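Local coordinates for aclacinomycin-N/aclacinomycin-A oxidase (Streptomyces galilaeus, PDB 2IPI), which uses bicovalently bound FAD and oxygen to oxidise the terminal sugar of aclacinomycin N, giving aclacinomycin A, and then converts that to aclacinomycin Y, at residues His290-Leu295 / Glu393-Ser398; Arg250-Trp255 / Gln302-Ile307. All blocks are in the same frame, centred on the assembly; numbering follows the deposited sequence.

Contact 1 (His290-Leu295 / Glu393-Ser398); sequences HSVFYL and EVSLYS. With AKY (methyl (2S,4R)-2-ethyl-2,5,7-trihydroxy-6,11-dioxo-4-{[2,3,6-trideoxy-4-O-{2,6-dideoxy-4-O-[(2S,6S)-6-methyl-5-oxotetrahydro-2h -pyran-2-yl]-alpha-D-lyxo-hexopyranosyl}-3-(dimethylamino)-D-ribo-hexopyranosyl]oxy}-1,2,3,4,6,11-hexahydrotetracene-1-c arboxylate), chain E.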
ATOM      1  N   HIS A 290      15.120   6.583   2.068  1.00 15.50           N
ATOM      2  CA  HIS A 290      13.933   5.964   2.645  1.00 18.61           C
ATOM      3  C   HIS A 290      14.299   5.259   3.953  1.00 19.93           C
ATOM      4  O   HIS A 290      15.390   4.680   4.053  1.00 16.05           O
ATOM      5  CB  HIS A 290      13.306   4.981   1.660  1.00 21.00           C
ATOM      6  CG  HIS A 290      12.080   4.270   2.141  1.00 24.46           C
ATOM      7  ND1 HIS A 290      12.099   2.940   2.522  1.00 26.45           N
ATOM      8  CD2 HIS A 290      10.801   4.668   2.310  1.00 23.55           C
ATOM      9  CE1 HIS A 290      10.897   2.553   2.899  1.00 24.27           C
ATOM     10  NE2 HIS A 290      10.088   3.594   2.780  1.00 24.78           N
ATOM     11  N   SER A 291      13.408   5.308   4.944  1.00 16.40           N
ATOM     12  CA  SER A 291      13.594   4.512   6.147  1.00 14.65           C
ATOM     13  C   SER A 291      12.247   4.024   6.688  1.00 14.16           C
ATOM     14  O   SER A 291      11.238   4.699   6.542  1.00 13.15           O
ATOM     15  CB  SER A 291      14.331   5.246   7.262  1.00 13.96           C
ATOM     16  OG  SER A 291      13.526   6.207   7.906  1.00 15.91           O
ATOM     17  N   VAL A 292      12.328   2.865   7.316  1.00 15.78           N
ATOM     18  CA  VAL A 292      11.272   2.243   8.091  1.00 15.39           C
ATOM     19  C   VAL A 292      11.757   2.042   9.529  1.00 15.50           C
ATOM     20  O   VAL A 292      12.803   1.429   9.730  1.00 11.42           O
ATOM     21  CB  VAL A 292      10.849   0.895   7.499  1.00 16.25           C
ATOM     22  CG1 VAL A 292       9.727   0.277   8.325  1.00 18.58           C
ATOM     23  CG2 VAL A 292      10.426   1.078   6.051  1.00 19.34           C
ATOM     24  N   PHE A 293      11.022   2.586  10.489  1.00 14.49           N
ATOM     25  CA  PHE A 293      11.454   2.396  11.892  1.00 14.41           C
ATOM     26  C   PHE A 293      10.545   1.326  12.476  1.00 12.10           C
ATOM     27  O   PHE A 293       9.370   1.581  12.692  1.00 14.63           O
ATOM     28  CB  PHE A 293      11.440   3.693  12.678  1.00 13.86           C
ATOM     29  CG  PHE A 293      12.409   3.747  13.866  1.00 13.07           C
ATOM     30  CD1 PHE A 293      12.699   4.956  14.464  1.00 13.91           C
ATOM     31  CD2 PHE A 293      13.009   2.597  14.341  1.00 15.51           C
ATOM     32  CE1 PHE A 293      13.593   5.024  15.531  1.00 11.96           C
ATOM     33  CE2 PHE A 293      13.888   2.636  15.407  1.00 13.12           C
ATOM     34  CZ  PHE A 293      14.162   3.856  15.998  1.00 11.00           C
ATOM     35  N   TYR A 294      11.092   0.130  12.694  1.00 13.37           N
ATOM     36  CA  TYR A 294      10.270  -0.948  13.217  1.00 14.80           C
ATOM     37  C   TYR A 294      10.306  -0.901  14.754  1.00 15.54           C
ATOM     38  O   TYR A 294      11.293  -1.334  15.335  1.00 20.06           O
ATOM     39  CB  TYR A 294      10.708  -2.332  12.747  1.00 16.65           C
ATOM     40  CG  TYR A 294      10.703  -2.539  11.254  1.00 17.49           C
ATOM     41  CD1 TYR A 294      11.903  -2.598  10.548  1.00 19.65           C
ATOM     42  CD2 TYR A 294       9.509  -2.668  10.554  1.00 18.46           C
ATOM     43  CE1 TYR A 294      11.909  -2.788   9.178  1.00 19.49           C
ATOM     44  CE2 TYR A 294       9.506  -2.856   9.182  1.00 17.89           C
ATOM     45  CZ  TYR A 294      10.712  -2.915   8.509  1.00 19.16           C
ATOM     46  OH  TYR A 294      10.705  -3.104   7.152  1.00 19.04           O
ATOM     47  N   LEU A 295       9.215  -0.370  15.290  1.00 16.02           N
ATOM     48  CA  LEU A 295       9.071  -0.294  16.740  1.00 16.62           C
ATOM     49  C   LEU A 295       8.438  -1.577  17.280  1.00 14.91           C
ATOM     50  O   LEU A 295       7.242  -1.609  17.558  1.00 19.30           O
ATOM     51  CB  LEU A 295       8.269   0.950  17.135  1.00 14.27           C
ATOM     52  CG  LEU A 295       8.817   2.240  16.503  1.00 16.70           C
ATOM     53  CD1 LEU A 295       7.961   3.439  16.854  1.00 13.83           C
ATOM     54  CD2 LEU A 295      10.262   2.443  16.954  1.00 12.61           C
ATOM     55  N   GLU A 393       3.678  -4.389  16.835  1.00 19.41           N
ATOM     56  CA  GLU A 393       4.717  -3.431  16.463  1.00 21.46           C
ATOM     57  C   GLU A 393       4.122  -2.227  15.733  1.00 17.31           C
ATOM     58  O   GLU A 393       3.048  -2.305  15.147  1.00 13.37           O
ATOM     59  CB  GLU A 393       5.809  -4.076  15.617  1.00 25.70           C
ATOM     60  CG  GLU A 393       5.379  -4.765  14.327  1.00 27.80           C
ATOM     61  CD  GLU A 393       5.943  -4.001  13.132  1.00 29.72           C
ATOM     62  OE1 GLU A 393       6.494  -4.600  12.184  1.00 23.66           O
ATOM     63  OE2 GLU A 393       5.805  -2.760  13.204  1.00 30.48           O
ATOM     64  N   VAL A 394       4.897  -1.153  15.816  1.00 16.34           N
ATOM     65  CA  VAL A 394       4.629   0.096  15.139  1.00 12.92           C
ATOM     66  C   VAL A 394       5.734   0.444  14.158  1.00 15.06           C
ATOM     67  O   VAL A 394       6.888   0.615  14.531  1.00 17.19           O
ATOM     68  CB  VAL A 394       4.514   1.259  16.153  1.00 12.41           C
ATOM     69  CG1 VAL A 394       4.366   2.578  15.404  1.00  6.06           C
ATOM     70  CG2 VAL A 394       3.392   0.950  17.139  1.00 13.60           C
ATOM     71  N   SER A 395       5.363   0.578  12.892  1.00 17.49           N
ATOM     72  CA  SER A 395       6.343   0.983  11.886  1.00 14.50           C
ATOM     73  C   SER A 395       6.134   2.439  11.500  1.00 15.12           C
ATOM     74  O   SER A 395       5.015   2.882  11.216  1.00 17.26           O
ATOM     75  CB  SER A 395       6.222   0.082  10.663  1.00 12.68           C
ATOM     76  OG  SER A 395       6.500  -1.263  10.977  1.00 18.63           O
ATOM     77  N   LEU A 396       7.200   3.214  11.472  1.00 11.11           N
ATOM     78  CA  LEU A 396       7.139   4.591  11.022  1.00 10.32           C
ATOM     79  C   LEU A 396       7.932   4.706   9.717  1.00 13.59           C
ATOM     80  O   LEU A 396       9.095   4.302   9.695  1.00 16.77           O
ATOM     81  CB  LEU A 396       7.684   5.590  12.044  1.00 12.74           C
ATOM     82  CG  LEU A 396       7.289   5.352  13.501  1.00 10.75           C
ATOM     83  CD1 LEU A 396       8.152   6.205  14.433  1.00 11.17           C
ATOM     84  CD2 LEU A 396       5.815   5.656  13.702  1.00 11.48           C
ATOM     85  N   TYR A 397       7.294   5.231   8.678  1.00 13.98           N
ATOM     86  CA  TYR A 397       7.915   5.412   7.372  1.00 15.31           C
ATOM     87  C   TYR A 397       8.224   6.866   7.058  1.00 11.88           C
ATOM     88  O   TYR A 397       7.357   7.734   7.168  1.00 14.10           O
ATOM     89  CB  TYR A 397       7.005   4.858   6.252  1.00 12.32           C
ATOM     90  CG  TYR A 397       6.687   3.406   6.486  1.00 13.41           C
ATOM     91  CD1 TYR A 397       5.714   3.011   7.415  1.00 13.40           C
ATOM     92  CD2 TYR A 397       7.367   2.426   5.789  1.00 12.27           C
ATOM     93  CE1 TYR A 397       5.440   1.672   7.622  1.00 15.41           C
ATOM     94  CE2 TYR A 397       7.096   1.087   5.994  1.00 16.53           C
ATOM     95  CZ  TYR A 397       6.134   0.713   6.912  1.00 16.34           C
ATOM     96  OH  TYR A 397       5.871  -0.627   7.098  1.00 21.08           O
ATOM     97  N   SER A 398       9.468   7.119   6.662  1.00  9.52           N
ATOM     98  CA  SER A 398       9.776   8.429   6.096  1.00 11.88           C
ATOM     99  C   SER A 398       8.876   8.579   4.856  1.00 11.41           C
ATOM    100  O   SER A 398       8.696   7.579   4.146  1.00 13.10           O
ATOM    101  CB  SER A 398      11.251   8.590   5.770  1.00 17.78           C
ATOM    102  OG  SER A 398      11.669   7.684   4.760  1.00 28.95           O
TER
HETATM  103  O15 AKY E 601       3.552  -0.084   3.774  0.68 19.00           O
HETATM  104  C42 AKY E 601       3.873  -1.249   4.073  0.68 18.15           C
HETATM  105  C40 AKY E 601       5.386  -1.577   4.095  0.68 20.21           C
HETATM  106  C38 AKY E 601       5.727  -2.932   4.566  0.68 21.14           C
HETATM  107  C39 AKY E 601       2.893  -2.300   4.737  0.68 19.78           C
HETATM  108  C41 AKY E 601       1.889  -2.231   5.625  0.68 28.90           C
HETATM  109  O14 AKY E 601       3.337  -3.636   4.684  0.68 19.65           O
HETATM  110  C37 AKY E 601       4.664  -3.777   5.174  0.68 19.03           C
HETATM  111  O13 AKY E 601       5.104  -5.111   5.188  0.68 16.38           O
HETATM  112  C35 AKY E 601       4.782  -5.846   6.332  0.68 17.83           C
HETATM  113  C34 AKY E 601       5.990  -6.087   7.243  0.68 14.14           C
HETATM  114  C36 AKY E 601       6.948  -5.028   7.178  0.68 10.85           C
HETATM  115  O11 AKY E 601       6.687  -7.431   7.032  0.68 17.33           O
HETATM  116  C33 AKY E 601       4.023  -7.117   5.994  0.68 18.12           C
HETATM  117  O12 AKY E 601       2.774  -6.970   5.142  0.68 18.15           O
HETATM  118  C32 AKY E 601       4.844  -8.201   5.672  0.68 20.68           C
HETATM  119  C31 AKY E 601       5.695  -8.546   6.738  0.68 21.39           C
HETATM  120  O7  AKY E 601       7.513 -11.745  12.090  0.68 30.98           O
HETATM  121  C7  AKY E 601       7.653 -13.161  11.958  0.68 27.62           C
HETATM  122  C8  AKY E 601       8.893 -13.468  11.212  0.68 29.31           C
HETATM  123  C9  AKY E 601      10.087 -13.406  12.129  0.68 27.74           C
HETATM  124  O9  AKY E 601      10.001 -12.197  12.801  0.68 23.87           O
HETATM  125  C13 AKY E 601      11.320 -13.578  11.318  0.68 27.33           C
HETATM  126  C14 AKY E 601      11.312 -12.389  10.355  0.68 19.43           C
HETATM  127  C20 AKY E 601       7.695 -13.701  13.352  0.68 24.55           C
HETATM  128  C19 AKY E 601       8.817 -14.298  13.932  0.68 24.05           C
HETATM  129  C10 AKY E 601      10.005 -14.569  13.041  0.68 24.52           C
HETATM  130  C11 AKY E 601       8.753 -14.828  15.221  0.68 20.26           C
HETATM  131  C18 AKY E 601       7.562 -14.784  15.946  0.68 18.40           C
HETATM  132  C17 AKY E 601       6.426 -14.194  15.377  0.68 17.54           C
HETATM  133  C6  AKY E 601       6.518 -13.657  14.099  0.68 21.21           C
HETATM  134  O6  AKY E 601       5.440 -13.087  13.520  0.68 14.26           O
HETATM  135  C12 AKY E 601       7.503 -15.377  17.228  0.68 18.55           C
HETATM  136  O3  AKY E 601       8.508 -15.897  17.759  0.68 26.45           O
HETATM  137  C15 AKY E 601       6.269 -15.388  17.924  0.68 14.28           C
HETATM  138  C1  AKY E 601       6.192 -16.033  19.157  0.68 13.08           C
HETATM  139  C2  AKY E 601       4.992 -16.120  19.864  0.68 13.73           C
HETATM  140  C3  AKY E 601       3.858 -15.528  19.307  0.68 14.57           C
HETATM  141  C16 AKY E 601       5.120 -14.799  17.352  0.68 16.66           C
HETATM  142  C5  AKY E 601       5.195 -14.200  16.075  0.68 16.19           C
HETATM  143  O5  AKY E 601       4.228 -13.701  15.467  0.68 11.24           O
HETATM  144  C4  AKY E 601       3.920 -14.879  18.076  0.68 17.91           C
HETATM  145  O4  AKY E 601       2.773 -14.339  17.589  0.68 17.83           O
HETATM  146  O18 AKY E 601       5.049  -8.943   7.958  0.68 29.94           O
HETATM  147  C45 AKY E 601       6.438 -11.244  11.282  0.68 33.76           C
HETATM  148  C43 AKY E 601       9.697 -15.854  12.277  0.68 26.00           C
HETATM  149  O16 AKY E 601       8.544 -16.146  11.941  0.68 35.03           O
HETATM  150  O17 AKY E 601      10.694 -16.733  11.967  0.68 25.78           O
HETATM  151  C44 AKY E 601      10.378 -17.985  12.589  0.68 31.42           C
HETATM  152  O19 AKY E 601       6.513 -11.649   9.938  0.68 34.50           O
HETATM  153  C47 AKY E 601       5.529  -9.087  10.330  0.68 34.13           C
HETATM  154  N11 AKY E 601       4.138  -8.687  10.611  0.68 32.00           N
HETATM  155  C52 AKY E 601       3.852  -7.334  10.947  0.68 17.56           C
HETATM  156  C51 AKY E 601       3.094  -9.358   9.913  0.68 38.26           C
HETATM  157  C46 AKY E 601       6.426  -9.722  11.385  0.68 33.72           C
HETATM  158  C48 AKY E 601       5.950  -9.517   8.924  0.68 33.41           C
HETATM  159  C49 AKY E 601       5.891 -11.030   8.798  0.68 34.43           C
HETATM  160  C50 AKY E 601       4.718 -11.707   8.079  0.68 32.63           C
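Leu295 and Leu396 pack closely on the buried side of this antiparallel strand pair, methyl against methyl, with Leu295 CD1 3.7 Å from Leu396 CD1. Leu295 CB also lies 3.9 Å from Val394 CB, and Phe293 lays one ring face against Leu295 CD2. Helix 262-278 packs on this side, touching Phe293, Leu295 and Leu396. Between the strands, Phe293 and Leu396 exchange both backbone hydrogen bonds, as do Leu295 and Val394. At the far end a side chain takes over one bond: Ser398 OG, turned between its own N and carbonyl carbon (chi1 64°), accepts from Ser291 N at 3.0 Å. The pair belongs to the seven-stranded antiparallel sheet of this FAD-linked oxidase, whose other face, with Val292, Tyr294, Ser395 and Tyr397, looks onto the substrate site. Here Val292 lies alongside the ring of Tyr397, its CG2 3.3 Å from Tyr397 CE2. Tyr397, an active-site proton acceptor, brings OH to 3.2 Å from AKY C40. Partly exposed Tyr294 meets the ligand more loosely: its CD2 is 3.3 Å from Ser395 OG, but CE2 3.9 Å from AKY C36. Beside it Ser395 OG donates to the syn lone pair of Glu393 OE2 (2.8 Å), leaving OE1 turned toward the ligand.

Contact 2 (Arg250-Trp255 / Gln302-Ile307); sequences RHIVTW and QILLDI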
ATOM      1  N   ARG A 250      22.744   0.718   2.488  1.00 19.14           N
ATOM      2  CA  ARG A 250      21.875   0.481   3.629  1.00 21.89           C
ATOM      3  C   ARG A 250      22.589   0.555   4.975  1.00 22.45           C
ATOM      4  O   ARG A 250      23.696   0.036   5.159  1.00 18.12           O
ATOM      5  CB  ARG A 250      21.224  -0.907   3.493  1.00 19.36           C
ATOM      6  CG  ARG A 250      19.957  -1.047   4.324  1.00 18.42           C
ATOM      7  CD  ARG A 250      19.400  -2.463   4.210  1.00 21.12           C
ATOM      8  NE  ARG A 250      19.048  -2.797   2.830  1.00 23.80           N
ATOM      9  CZ  ARG A 250      17.884  -2.504   2.260  1.00 25.14           C
ATOM     10  NH1 ARG A 250      16.925  -1.867   2.920  1.00 27.13           N
ATOM     11  NH2 ARG A 250      17.669  -2.857   0.993  1.00 18.75           N
ATOM     12  N   HIS A 251      21.938   1.209   5.941  1.00 18.63           N
ATOM     13  CA  HIS A 251      22.323   1.139   7.340  1.00 18.22           C
ATOM     14  C   HIS A 251      21.138   0.573   8.135  1.00 18.05           C
ATOM     15  O   HIS A 251      20.045   1.138   8.081  1.00 20.24           O
ATOM     16  CB  HIS A 251      22.681   2.468   7.998  1.00 16.91           C
ATOM     17  CG  HIS A 251      23.811   3.235   7.396  1.00 15.53           C
ATOM     18  ND1 HIS A 251      24.354   4.348   7.987  1.00 17.39           N
ATOM     19  CD2 HIS A 251      24.494   3.051   6.248  1.00 15.40           C
ATOM     20  CE1 HIS A 251      25.327   4.824   7.221  1.00 18.41           C
ATOM     21  NE2 HIS A 251      25.436   4.043   6.156  1.00 17.32           N
ATOM     22  N   ILE A 252      21.357  -0.516   8.852  1.00 19.03           N
ATOM     23  CA  ILE A 252      20.419  -0.968   9.873  1.00 17.97           C
ATOM     24  C   ILE A 252      20.996  -0.642  11.253  1.00 19.76           C
ATOM     25  O   ILE A 252      22.071  -1.130  11.604  1.00 21.43           O
ATOM     26  CB  ILE A 252      20.091  -2.464   9.752  1.00 19.44           C
ATOM     27  CG1 ILE A 252      19.394  -3.039  10.985  1.00 17.50           C
ATOM     28  CG2 ILE A 252      21.329  -3.273   9.397  1.00 33.18           C
ATOM     29  CD1 ILE A 252      19.852  -4.413  11.418  1.00 26.54           C
ATOM     30  N   VAL A 253      20.274   0.202  11.961  1.00 19.37           N
ATOM     31  CA  VAL A 253      20.555   0.717  13.286  1.00 17.64           C
ATOM     32  C   VAL A 253      19.636   0.036  14.297  1.00 20.84           C
ATOM     33  O   VAL A 253      18.409   0.090  14.152  1.00 20.19           O
ATOM     34  CB  VAL A 253      20.328   2.240  13.322  1.00 16.67           C
ATOM     35  CG1 VAL A 253      20.831   2.868  14.614  1.00 16.77           C
ATOM     36  CG2 VAL A 253      20.999   2.906  12.125  1.00 18.09           C
ATOM     37  N   THR A 254      20.178  -0.614  15.323  1.00 20.81           N
ATOM     38  CA  THR A 254      19.346  -1.331  16.283  1.00 20.95           C
ATOM     39  C   THR A 254      19.648  -0.939  17.725  1.00 22.51           C
ATOM     40  O   THR A 254      20.814  -0.769  18.107  1.00 19.59           O
ATOM     41  CB  THR A 254      19.537  -2.855  16.155  1.00 25.67           C
ATOM     42  OG1 THR A 254      18.501  -3.412  15.338  1.00 33.69           O
ATOM     43  CG2 THR A 254      19.417  -3.498  17.530  1.00 37.80           C
ATOM     44  N   TRP A 255      18.596  -0.795  18.525  1.00 20.66           N
ATOM     45  CA  TRP A 255      18.702  -0.419  19.927  1.00 18.16           C
ATOM     46  C   TRP A 255      18.066  -1.492  20.809  1.00 21.59           C
ATOM     47  O   TRP A 255      16.866  -1.761  20.658  1.00 23.58           O
ATOM     48  CB  TRP A 255      18.031   0.913  20.187  1.00 15.77           C
ATOM     49  CG  TRP A 255      18.613   2.164  19.622  1.00 14.32           C
ATOM     50  CD1 TRP A 255      19.540   2.978  20.197  1.00 15.56           C
ATOM     51  CD2 TRP A 255      18.302   2.765  18.355  1.00 14.87           C
ATOM     52  NE1 TRP A 255      19.836   4.044  19.378  1.00 15.88           N
ATOM     53  CE2 TRP A 255      19.080   3.930  18.232  1.00 13.51           C
ATOM     54  CE3 TRP A 255      17.439   2.426  17.307  1.00 14.91           C
ATOM     55  CZ2 TRP A 255      19.032   4.758  17.121  1.00 14.37           C
ATOM     56  CZ3 TRP A 255      17.398   3.258  16.202  1.00 13.61           C
ATOM     57  CH2 TRP A 255      18.179   4.412  16.098  1.00 13.30           C
ATOM     58  N   GLN A 302      14.671  -5.925  20.175  1.00 19.66           N
ATOM     59  CA  GLN A 302      15.125  -4.596  19.809  1.00 18.97           C
ATOM     60  C   GLN A 302      14.200  -3.919  18.806  1.00 17.91           C
ATOM     61  O   GLN A 302      13.464  -4.590  18.099  1.00 17.71           O
ATOM     62  CB  GLN A 302      16.525  -4.730  19.185  1.00 21.00           C
ATOM     63  CG  GLN A 302      16.547  -5.227  17.761  1.00 24.32           C
ATOM     64  CD  GLN A 302      17.006  -6.653  17.538  1.00 27.88           C
ATOM     65  OE1 GLN A 302      17.764  -6.954  16.616  1.00 27.59           O
ATOM     66  NE2 GLN A 302      16.503  -7.526  18.401  1.00 24.93           N
ATOM     67  N   ILE A 303      14.295  -2.604  18.766  1.00 17.40           N
ATOM     68  CA  ILE A 303      13.696  -1.718  17.794  1.00 15.97           C
ATOM     69  C   ILE A 303      14.723  -1.465  16.688  1.00 17.87           C
ATOM     70  O   ILE A 303      15.929  -1.407  16.921  1.00 18.27           O
ATOM     71  CB  ILE A 303      13.244  -0.368  18.364  1.00 15.64           C
ATOM     72  CG1 ILE A 303      14.361   0.473  18.984  1.00 14.38           C
ATOM     73  CG2 ILE A 303      12.110  -0.557  19.371  1.00 16.40           C
ATOM     74  CD1 ILE A 303      13.950   1.862  19.392  1.00 13.00           C
ATOM     75  N   LEU A 304      14.244  -1.356  15.451  1.00 17.54           N
ATOM     76  CA  LEU A 304      15.213  -1.295  14.352  1.00 17.10           C
ATOM     77  C   LEU A 304      14.853  -0.203  13.362  1.00 15.33           C
ATOM     78  O   LEU A 304      13.727  -0.107  12.880  1.00 16.67           O
ATOM     79  CB  LEU A 304      15.278  -2.671  13.707  1.00 17.24           C
ATOM     80  CG  LEU A 304      16.171  -2.938  12.516  1.00 15.10           C
ATOM     81  CD1 LEU A 304      16.615  -4.399  12.564  1.00 13.78           C
ATOM     82  CD2 LEU A 304      15.432  -2.644  11.221  1.00  8.75           C
ATOM     83  N   LEU A 305      15.827   0.630  13.057  1.00 13.89           N
ATOM     84  CA  LEU A 305      15.698   1.693  12.061  1.00 14.66           C
ATOM     85  C   LEU A 305      16.385   1.230  10.770  1.00 15.49           C
ATOM     86  O   LEU A 305      17.611   1.093  10.787  1.00 16.16           O
ATOM     87  CB  LEU A 305      16.319   2.965  12.595  1.00 11.76           C
ATOM     88  CG  LEU A 305      15.813   4.368  12.334  1.00 14.82           C
ATOM     89  CD1 LEU A 305      16.938   5.290  11.853  1.00 15.28           C
ATOM     90  CD2 LEU A 305      14.659   4.381  11.335  1.00 16.93           C
ATOM     91  N   ASP A 306      15.634   0.987   9.710  1.00 16.76           N
ATOM     92  CA  ASP A 306      16.154   0.467   8.448  1.00 15.92           C
ATOM     93  C   ASP A 306      16.161   1.547   7.376  1.00 17.99           C
ATOM     94  O   ASP A 306      15.131   1.943   6.837  1.00 22.01           O
ATOM     95  CB  ASP A 306      15.346  -0.754   8.021  1.00 16.14           C
ATOM     96  CG  ASP A 306      15.889  -1.473   6.802  1.00 14.57           C
ATOM     97  OD1 ASP A 306      15.339  -2.538   6.458  1.00 16.72           O
ATOM     98  OD2 ASP A 306      16.853  -0.996   6.175  1.00 17.89           O
ATOM     99  N   ILE A 307      17.342   2.042   7.031  1.00 16.59           N
ATOM    100  CA  ILE A 307      17.476   3.214   6.185  1.00 17.91           C
ATOM    101  C   ILE A 307      18.135   2.900   4.847  1.00 17.26           C
ATOM    102  O   ILE A 307      19.028   2.052   4.745  1.00 15.25           O
ATOM    103  CB  ILE A 307      18.265   4.298   6.955  1.00 22.83           C
ATOM    104  CG1 ILE A 307      19.512   4.793   6.223  1.00 26.65           C
ATOM    105  CG2 ILE A 307      18.634   3.855   8.369  1.00 20.19           C
ATOM    106  CD1 ILE A 307      20.272   5.856   6.999  1.00 24.51           C
TER
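Arg250 reaches across to Asp306 at one end of this antiparallel pair: NH1 meets OD2 of Asp306 at 3.4 Å, a long, weak hydrogen bond within a salt bridge. The carboxylate oxygen lies at the guanidinium edge, in its plane, although the two groups are turned 67° against each other. The arginine chain bends at chi3 (-61°), and its CG rests against Ile307 O. On the same face Ile252 and Leu304 press together more tightly than usual, CD1 to CD1 at 3.4 Å, and Thr254 CG2 lies 3.4 Å from Gln302 CG. The other face is buried. There Trp255 sets its ring edge against Leu305, CZ3 3.8 Å from CB, and Val253 CG1 sits over one ring face. Paired backbone bonds at Val253 and Leu305 fix the register, with Val253 N to Leu305 O at 3.0 Å and almost straight (175°). Further out, helix 316-327 packs on His251, Trp255 and Ile307, and Glu317 from that helix takes the hydrogen bond of His251 NE2. Strand 336-342, at one edge of the seven-stranded sheet, flanks segment 250-255. With its one ion pair long and partly exposed, the contact probably owes its cohesion mainly to the backbone bonds and the apolar face.

In the fold
Contacts 1 and 2 are neighbouring strand pairs of one seven-stranded antiparallel sheet, their centres 9 Å apart. Along the chain the segments alternate: 250-255, 290-295, 302-307, 393-398. Across the sheet the order is 250-255, 302-307, 290-295, 393-398, so the successive strands 290-296 and 302-310 sit side by side and join the two contacts. Tyr294 N lies 2.7 Å from Leu304 O and Val292 O 2.9 Å from Asp306 N, probable hydrogen bonds, while the rings of Phe293 and Trp255 meet on the helix-covered side. Contact 1 borders the bound ligand; contact 2 lies one strand further out, with the Asp306 side chain about 9 Å from that of Tyr397.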